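Local structure of uncharacterized conserved protein (Geobacillus kaustophilus, 2R5X) at residues 14-17 with 18-21. The protein is of unknown function and belongs to the YugN-like family, with an antiparallel beta sheet and two helices. The protein carries 1 engineered substitution. Residues are numbered along the deposited sequence; the frame is centred on the assembly and turned at random.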
loop_
_atom_site.group_PDB
_atom_site.type_symbol
_atom_site.label_atom_id
_atom_site.label_comp_id
_atom_site.label_asym_id
_atom_site.label_seq_id
_atom_site.Cartn_x
_atom_site.Cartn_y
_atom_site.Cartn_z
ATOM N N THR A 14 13.876 1.594 2.230
ATOM C CA THR A 14 13.685 0.380 1.443
ATOM C C THR A 14 13.521 -0.823 2.370
ATOM O O THR A 14 13.916 -0.773 3.539
ATOM C CB THR A 14 14.876 0.153 0.487
ATOM O OG1 THR A 14 16.083 0.079 1.250
ATOM C CG2 THR A 14 14.999 1.307 -0.525
ATOM N N VAL A 15 12.943 -1.900 1.848
ATOM C CA VAL A 15 12.618 -3.077 2.656
ATOM C C VAL A 15 12.642 -4.356 1.804
ATOM O O VAL A 15 12.313 -4.324 0.617
ATOM C CB VAL A 15 11.245 -2.885 3.419
ATOM C CG1 VAL A 15 10.080 -2.660 2.444
ATOM C CG2 VAL A 15 10.949 -4.040 4.379
ATOM N N GLU A 16 13.062 -5.467 2.408
ATOM C CA GLU A 16 12.997 -6.776 1.763
ATOM C C GLU A 16 11.541 -7.199 1.561
ATOM O O GLU A 16 10.712 -7.003 2.451
ATOM C CB GLU A 16 13.758 -7.825 2.579
ATOM C CG GLU A 16 13.980 -9.144 1.833
ATOM C CD GLU A 16 14.888 -10.109 2.571
ATOM O OE1 GLU A 16 15.777 -9.643 3.313
ATOM O OE2 GLU A 16 14.716 -11.336 2.396
ATOM N N LEU A 17 11.253 -7.773 0.389
ATOM C CA LEU A 17 9.889 -8.117 -0.036
ATOM C C LEU A 17 9.154 -9.082 0.905
ATOM O O LEU A 17 7.978 -8.866 1.213
ATOM C CB LEU A 17 9.888 -8.655 -1.476
ATOM C CG LEU A 17 8.572 -9.126 -2.121
ATOM C CD1 LEU A 17 7.511 -8.039 -2.116
ATOM C CD2 LEU A 17 8.811 -9.604 -3.536
ATOM N N SER A 18 9.845 -10.129 1.356
ATOM C CA SER A 18 9.263 -11.108 2.282
ATOM C C SER A 18 8.797 -10.445 3.580
ATOM O O SER A 18 7.744 -10.789 4.123
ATOM C CB SER A 18 10.271 -12.213 2.589
ATOM O OG SER A 18 11.455 -11.668 3.144
ATOM N N ARG A 19 9.582 -9.484 4.051
ATOM C CA ARG A 19 9.256 -8.725 5.251
ATOM C C ARG A 19 8.103 -7.754 4.997
ATOM O O ARG A 19 7.258 -7.550 5.873
ATOM C CB ARG A 19 10.493 -7.989 5.766
ATOM C CG ARG A 19 11.689 -8.908 6.001
ATOM C CD ARG A 19 12.760 -8.244 6.844
ATOM N NE ARG A 19 13.919 -9.118 7.015
ATOM C CZ ARG A 19 14.913 -8.903 7.872
ATOM N NH1 ARG A 19 14.907 -7.835 8.661
ATOM N NH2 ARG A 19 15.918 -9.763 7.943
ATOM N N LEU A 20 8.062 -7.181 3.794
ATOM C CA LEU A 20 6.960 -6.307 3.384
ATOM C C LEU A 20 5.645 -7.083 3.293
ATOM O O LEU A 20 4.628 -6.648 3.850
ATOM C CB LEU A 20 7.274 -5.600 2.054
ATOM C CG LEU A 20 6.204 -4.622 1.532
ATOM C CD1 LEU A 20 5.942 -3.495 2.532
ATOM C CD2 LEU A 20 6.604 -4.059 0.178
ATOM N N ASP A 21 5.691 -8.228 2.603
ATOM C CA ASP A 21 4.561 -9.149 2.449
ATOM C C ASP A 21 3.903 -9.548 3.774
ATOM O O ASP A 21 2.675 -9.529 3.889
ATOM C CB ASP A 21 4.998 -10.422 1.710
ATOM C CG ASP A 21 4.878 -10.306 0.199
ATOM O OD1 ASP A 21 3.956 -9.622 -0.289
ATOM O OD2 ASP A 21 5.702 -10.923 -0.509
#
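Glu16 and Leu20 join through the first backbone bond of helix 17-26, at the strand-to-helix junction where strand 14-16 of the antiparallel sheet ends and Glu16 takes the N-cap position. Leu20 N donates to Glu16 O at 3.0 Å, in the carbonyl plane but somewhat bent (N-H...O 151°). The next bond is straighter: Asp21 N reaches Leu17 O at 2.8 Å with an angle of 173°. On the outer side of the junction, the Glu16 side chain, CG anti to the backbone N (chi1 -168°) and extended beyond it, carries its carboxylate alongside Ser18 at the start of the helix. Glu16 OE2 accepts a weak bond from Ser18 OG at 3.4 Å and has a long, weak ion pair with Arg69, while Glu16 OE1 lies 4.2 Å from Arg19 NE, well out of the guanidinium plane, opposite charges that probably attract although no N-H points at the oxygen. On the buried side, Val15 CG1 meets Leu20 CB at 4.1 Å, the two side chains crossing at about a right angle. Strand 71-84 backs this junction, Leu20 packing on Ile73 and Leu75 while backbone bonds join Val15 to Ile73 and Leu17 to Ala71. The Asp21 carboxylate is held from outside the helix: OD1 by a hydrogen bond with Tyr42 OH, OD2 by a salt bridge to Arg31. Beside this carboxylate packs the branch of Leu17, its CD1 3.8 Å from Asp21 OD2.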